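Local coordinates for protein RmpD (Hexulose-6-phosphate synthase) (Streptococcus mutans, PDB 3EXR) that is a TIM-barrel protein of the orotidine 5'-phosphate decarboxylase/HUMPS family, at residues L5-V10 / E30-E35; I60-T65 / A83-C88. All blocks are in the same frame, centred on the assembly; numbering follows the deposited sequence.

Contact 1 of 2, residues L5-V10 / E30-E35; sequences LPNLQV and EVDVIE
Gln9 and Glu35 both place CG opposite the backbone N (chi1 171° and 170°) and run on extended, which brings their polar ends together on the barrel interior. Gln9 NE2 donates to Glu35 OE1 at 2.8 Å. The oxygen lies in the amide plane of Gln9, but the donor stands well above the carboxylate plane, and the two planes are 79° apart. Val33 packs against the glutamine: its CG1 meets Gln9 OE1 at 3.3 Å.

The backbones pair as parallel strands. Val10 N donates to Val33 O, and Val10 O accepts from Glu35 N, both at 2.9 Å. Ahead of these, Leu8 O takes two donors, Asp32 N at 2.8 Å and Val33 N at 3.2 Å. Asp32 directs its side chain at the other strand. Its OD2 receives Leu8 N at 2.8 Å through the anti lone pair, and the bond is nearly straight. The same oxygen forms a salt bridge with Lys213, which also bonds Pro6 O.

On the outer side of the sheet the contact is apolar. Leu8 CD2 meets Val31 CG1 at 3.8 Å, and Val10 CG1 touches Val31 CG2 and Ile34 CG1. Phe212 of helix 205-220 packs on Leu8.

The carboxylate of Asp32 thus stands in for a strand carbonyl where regular pairing begins, and Lys213 would offset its charge. At the other end, the amide of Gln9 holds one oxygen of Glu35. The other, OE2, lies close to the like-charged Asp64 OD2, which also pairs with Lys66.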
loop_
_atom_site.group_PDB
_atom_site.type_symbol
_atom_site.label_atom_id
_atom_site.label_comp_id
_atom_site.label_asym_id
_atom_site.label_seq_id
_atom_site.Cartn_x
_atom_site.Cartn_y
_atom_site.Cartn_z
ATOM N N LEU A 5 -18.293 4.058 23.434
ATOM C CA LEU A 5 -17.151 4.930 23.609
ATOM C C LEU A 5 -16.211 4.837 22.400
ATOM O O LEU A 5 -16.191 3.819 21.694
ATOM C CB LEU A 5 -16.372 4.493 24.830
ATOM C CG LEU A 5 -16.954 4.729 26.223
ATOM C CD1 LEU A 5 -15.991 4.183 27.255
ATOM C CD2 LEU A 5 -17.183 6.205 26.443
ATOM N N PRO A 6 -15.405 5.875 22.164
ATOM C CA PRO A 6 -14.338 5.693 21.165
ATOM C C PRO A 6 -13.477 4.481 21.500
ATOM O O PRO A 6 -13.168 4.253 22.673
ATOM C CB PRO A 6 -13.509 6.973 21.277
ATOM C CG PRO A 6 -14.522 8.020 21.808
ATOM C CD PRO A 6 -15.404 7.225 22.756
ATOM N N ASN A 7 -13.061 3.750 20.459
ATOM C CA ASN A 7 -12.166 2.625 20.606
ATOM C C ASN A 7 -10.748 3.121 20.848
ATOM O O ASN A 7 -10.372 4.195 20.392
ATOM C CB ASN A 7 -12.144 1.791 19.321
ATOM C CG ASN A 7 -13.428 1.026 19.058
ATOM O OD1 ASN A 7 -13.913 1.014 17.910
ATOM N ND2 ASN A 7 -13.963 0.343 20.073
ATOM N N LEU A 8 -9.970 2.322 21.577
ATOM C CA LEU A 8 -8.540 2.423 21.597
ATOM C C LEU A 8 -7.990 1.319 20.694
ATOM O O LEU A 8 -8.243 0.136 20.925
ATOM C CB LEU A 8 -7.991 2.231 23.010
ATOM C CG LEU A 8 -6.458 2.145 23.082
ATOM C CD1 LEU A 8 -5.749 3.314 22.393
ATOM C CD2 LEU A 8 -5.980 2.006 24.498
ATOM N N GLN A 9 -7.228 1.733 19.692
ATOM C CA GLN A 9 -6.580 0.829 18.743
ATOM C C GLN A 9 -5.079 0.958 18.881
ATOM O O GLN A 9 -4.571 2.063 19.028
ATOM C CB GLN A 9 -7.044 1.164 17.338
ATOM C CG GLN A 9 -6.318 0.466 16.236
ATOM C CD GLN A 9 -7.027 0.646 14.886
ATOM O OE1 GLN A 9 -8.239 0.745 14.848
ATOM N NE2 GLN A 9 -6.272 0.683 13.806
ATOM N N VAL A 10 -4.374 -0.174 18.801
ATOM C CA VAL A 10 -2.911 -0.154 18.745
ATOM C C VAL A 10 -2.433 -0.610 17.368
ATOM O O VAL A 10 -2.853 -1.658 16.874
ATOM C CB VAL A 10 -2.236 -1.032 19.851
ATOM C CG1 VAL A 10 -2.612 -2.515 19.715
ATOM C CG2 VAL A 10 -0.739 -0.889 19.807
ATOM N N GLU A 30 -5.859 -4.659 26.973
ATOM C CA GLU A 30 -6.279 -3.321 27.356
ATOM C C GLU A 30 -6.855 -2.490 26.223
ATOM O O GLU A 30 -7.394 -1.412 26.466
ATOM C CB GLU A 30 -5.113 -2.570 27.984
ATOM C CG GLU A 30 -4.488 -3.274 29.184
ATOM C CD GLU A 30 -5.444 -3.449 30.362
ATOM O OE1 GLU A 30 -6.333 -2.591 30.567
ATOM O OE2 GLU A 30 -5.296 -4.464 31.089
ATOM N N VAL A 31 -6.742 -2.980 24.985
ATOM C CA VAL A 31 -7.200 -2.233 23.816
ATOM C C VAL A 31 -8.424 -2.889 23.221
ATOM O O VAL A 31 -8.740 -4.037 23.545
ATOM C CB VAL A 31 -6.071 -2.070 22.733
ATOM C CG1 VAL A 31 -4.819 -1.477 23.387
ATOM C CG2 VAL A 31 -5.747 -3.384 22.040
ATOM N N ASP A 32 -9.112 -2.148 22.358
ATOM C CA ASP A 32 -10.312 -2.634 21.676
ATOM C C ASP A 32 -10.003 -3.198 20.291
ATOM O O ASP A 32 -10.749 -4.037 19.775
ATOM C CB ASP A 32 -11.303 -1.477 21.533
ATOM C CG ASP A 32 -11.620 -0.849 22.848
ATOM O OD1 ASP A 32 -12.101 -1.615 23.714
ATOM O OD2 ASP A 32 -11.384 0.363 23.049
ATOM N N VAL A 33 -8.960 -2.665 19.669
ATOM C CA VAL A 33 -8.623 -3.039 18.285
ATOM C C VAL A 33 -7.095 -3.208 18.143
ATOM O O VAL A 33 -6.331 -2.375 18.648
ATOM C CB VAL A 33 -9.067 -1.937 17.276
ATOM C CG1 VAL A 33 -8.896 -2.368 15.850
ATOM C CG2 VAL A 33 -10.499 -1.443 17.538
ATOM N N ILE A 34 -6.667 -4.281 17.482
ATOM C CA ILE A 34 -5.239 -4.527 17.209
ATOM C C ILE A 34 -5.019 -4.522 15.704
ATOM O O ILE A 34 -5.721 -5.203 14.961
ATOM C CB ILE A 34 -4.756 -5.876 17.805
ATOM C CG1 ILE A 34 -4.996 -5.892 19.308
ATOM C CG2 ILE A 34 -3.274 -6.078 17.534
ATOM C CD1 ILE A 34 -4.917 -7.215 19.917
ATOM N N GLU A 35 -4.023 -3.762 15.263
ATOM C CA GLU A 35 -3.792 -3.515 13.833
ATOM C C GLU A 35 -2.401 -3.999 13.413
ATOM O O GLU A 35 -1.388 -3.587 13.973
ATOM C CB GLU A 35 -3.922 -2.022 13.502
ATOM C CG GLU A 35 -3.474 -1.656 12.092
ATOM C CD GLU A 35 -3.719 -0.196 11.761
ATOM O OE1 GLU A 35 -3.679 0.659 12.684
ATOM O OE2 GLU A 35 -3.999 0.109 10.575
#

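Contact 2 of 2, residues I60-T65 / A83-C88; sequences IIVADT and ADWMTC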
loop_
_atom_site.group_PDB
_atom_site.type_symbol
_atom_site.label_atom_id
_atom_site.label_comp_id
_atom_site.label_asym_id
_atom_site.label_seq_id
_atom_site.Cartn_x
_atom_site.Cartn_y
_atom_site.Cartn_z
ATOM N N ILE A 60 -11.168 -6.805 17.823
ATOM C CA ILE A 60 -11.228 -6.387 16.417
ATOM C C ILE A 60 -9.791 -6.392 15.863
ATOM O O ILE A 60 -8.890 -5.878 16.499
ATOM C CB ILE A 60 -11.862 -4.986 16.272
ATOM C CG1 ILE A 60 -13.338 -5.026 16.699
ATOM C CG2 ILE A 60 -11.741 -4.511 14.833
ATOM C CD1 ILE A 60 -13.982 -3.651 16.961
ATOM N N ILE A 61 -9.580 -7.001 14.690
ATOM C CA ILE A 61 -8.249 -7.062 14.070
ATOM C C ILE A 61 -8.284 -6.374 12.708
ATOM O O ILE A 61 -9.161 -6.643 11.894
ATOM C CB ILE A 61 -7.791 -8.525 13.901
ATOM C CG1 ILE A 61 -7.610 -9.189 15.262
ATOM C CG2 ILE A 61 -6.485 -8.623 13.080
ATOM C CD1 ILE A 61 -7.259 -10.595 15.219
ATOM N N VAL A 62 -7.321 -5.491 12.486
ATOM C CA VAL A 62 -7.194 -4.705 11.270
ATOM C C VAL A 62 -5.976 -5.214 10.501
ATOM O O VAL A 62 -4.900 -5.373 11.084
ATOM C CB VAL A 62 -6.969 -3.219 11.590
ATOM C CG1 VAL A 62 -6.897 -2.390 10.308
ATOM C CG2 VAL A 62 -8.074 -2.692 12.499
ATOM N N ALA A 63 -6.201 -5.541 9.227
ATOM C CA ALA A 63 -5.098 -5.803 8.280
ATOM C C ALA A 63 -4.896 -4.493 7.505
ATOM O O ALA A 63 -5.682 -4.142 6.620
ATOM C CB ALA A 63 -5.447 -6.940 7.348
ATOM N N ASP A 64 -3.809 -3.790 7.812
ATOM C CA ASP A 64 -3.557 -2.470 7.234
ATOM C C ASP A 64 -2.778 -2.644 5.935
ATOM O O ASP A 64 -1.602 -2.354 5.877
ATOM C CB ASP A 64 -2.815 -1.622 8.262
ATOM C CG ASP A 64 -2.475 -0.230 7.786
ATOM O OD1 ASP A 64 -3.101 0.320 6.867
ATOM O OD2 ASP A 64 -1.534 0.374 8.353
ATOM N N THR A 65 -3.463 -3.103 4.889
ATOM C CA THR A 65 -2.790 -3.349 3.612
ATOM C C THR A 65 -2.693 -2.111 2.716
ATOM O O THR A 65 -1.948 -2.110 1.745
ATOM C CB THR A 65 -3.510 -4.421 2.789
ATOM O OG1 THR A 65 -4.857 -4.008 2.554
ATOM C CG2 THR A 65 -3.594 -5.716 3.545
ATOM N N ALA A 83 -8.934 -11.322 9.658
ATOM C CA ALA A 83 -9.161 -9.880 9.778
ATOM C C ALA A 83 -10.630 -9.497 9.836
ATOM O O ALA A 83 -11.483 -10.097 9.147
ATOM C CB ALA A 83 -8.491 -9.110 8.635
ATOM N N ASP A 84 -10.912 -8.452 10.618
ATOM C CA ASP A 84 -12.227 -7.804 10.593
ATOM C C ASP A 84 -12.284 -6.613 9.642
ATOM O O ASP A 84 -13.205 -6.498 8.820
ATOM C CB ASP A 84 -12.588 -7.346 12.007
ATOM C CG ASP A 84 -12.766 -8.514 12.965
ATOM O OD1 ASP A 84 -13.520 -9.482 12.643
ATOM O OD2 ASP A 84 -12.177 -8.474 14.060
ATOM N N TRP A 85 -11.292 -5.732 9.755
ATOM C CA TRP A 85 -11.213 -4.516 8.969
ATOM C C TRP A 85 -9.972 -4.573 8.119
ATOM O O TRP A 85 -8.963 -5.084 8.558
ATOM C CB TRP A 85 -11.130 -3.277 9.848
ATOM C CG TRP A 85 -12.311 -3.103 10.760
ATOM C CD1 TRP A 85 -13.520 -3.718 10.652
ATOM C CD2 TRP A 85 -12.382 -2.270 11.925
ATOM N NE1 TRP A 85 -14.346 -3.313 11.673
ATOM C CE2 TRP A 85 -13.676 -2.424 12.469
ATOM C CE3 TRP A 85 -11.478 -1.413 12.567
ATOM C CZ2 TRP A 85 -14.088 -1.753 13.618
ATOM C CZ3 TRP A 85 -11.884 -0.744 13.727
ATOM C CH2 TRP A 85 -13.175 -0.926 14.239
ATOM N N MET A 86 -10.078 -4.064 6.896
ATOM C CA MET A 86 -8.910 -3.878 6.040
ATOM C C MET A 86 -8.882 -2.446 5.515
ATOM O O MET A 86 -9.933 -1.877 5.160
ATOM C CB MET A 86 -8.925 -4.842 4.858
ATOM C CG MET A 86 -7.613 -4.855 4.106
ATOM S SD MET A 86 -7.567 -5.847 2.618
ATOM C CE MET A 86 -8.426 -4.816 1.411
ATOM N N THR A 87 -7.686 -1.868 5.424
ATOM C CA THR A 87 -7.547 -0.564 4.797
ATOM C C THR A 87 -7.368 -0.627 3.280
ATOM O O THR A 87 -6.659 -1.493 2.733
ATOM C CB THR A 87 -6.395 0.268 5.417
ATOM O OG1 THR A 87 -5.151 -0.419 5.270
ATOM C CG2 THR A 87 -6.616 0.507 6.933
ATOM N N CYS A 88 -7.987 0.342 2.599
ATOM C CA CYS A 88 -7.669 0.650 1.204
ATOM C C CYS A 88 -7.150 2.065 1.181
ATOM O O CYS A 88 -7.697 2.948 1.883
ATOM C CB CYS A 88 -8.910 0.613 0.327
ATOM S SG CYS A 88 -9.482 -1.010 -0.167
#
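The beta-alpha-beta unit of strand 60-67, helix 71-79 and strand 85-89 brings these two parallel neighbours of the barrel together. At its start, Ile60 CG2 sits over one face of the Trp85 six-membered ring, 3.6 Å from the centroid and 5° off the normal. This is a CH-pi contact. Ile60 CD1 lies near CZ2 and CH2 of the same ring, while Val62 CG2 approaches CE3 obliquely at 3.6 Å.

Ile61 is gripped through both its polar backbone atoms. Its O accepts from Asp84 N at 2.8 Å and from Trp85 N at 3.2 Å. Its N donates to Asp84 OD2 at 3.1 Å, on the anti side of the carboxylate. Arg53 and Lys111 form salt bridges to that oxygen. Further along, Ala63 N bonds Trp85 O and Thr87 N bonds Ala63 O.

Asp64, the centre of an inverse gamma turn, puts CG opposite its backbone N (chi1 179°). OD1 then receives Thr87 OG1 at 2.7 Å through the anti lone pair. Thr87 OG1 also accepts from Lys66 N, and Lys66 NZ pairs with Asp64 OD2. Thr65 OG1 makes a weak bond to Thr87 O and lies 3.3 Å from Met86 CG. Val74 of helix 71-79 covers both Thr65 and Met86, and Leu42 of the second subunit packs on Thr65. Two parallel strands joined through a helix make the beta-alpha-beta crossover from which the TIM barrel is built.

In the fold
Contact 1 and contact 2 lie in series along the chain, with their centres about 13 Å apart. Each joins two successive strands of the eight-stranded parallel barrel, with a helix in the crossover. Together they cover strands 7-12, 33-36, 60-67 and 85-89, the first four in the barrel order. The middle pair links them directly: Ile34 N lies 2.9 Å from Ile60 O, and Ile34 O lies 3.0 Å from Val62 N, both probable hydrogen bonds. Inside the barrel, Val33 packs on Val62. The two contacts therefore form one continuous half of the barrel wall, and acidic side chains from both meet in its interior.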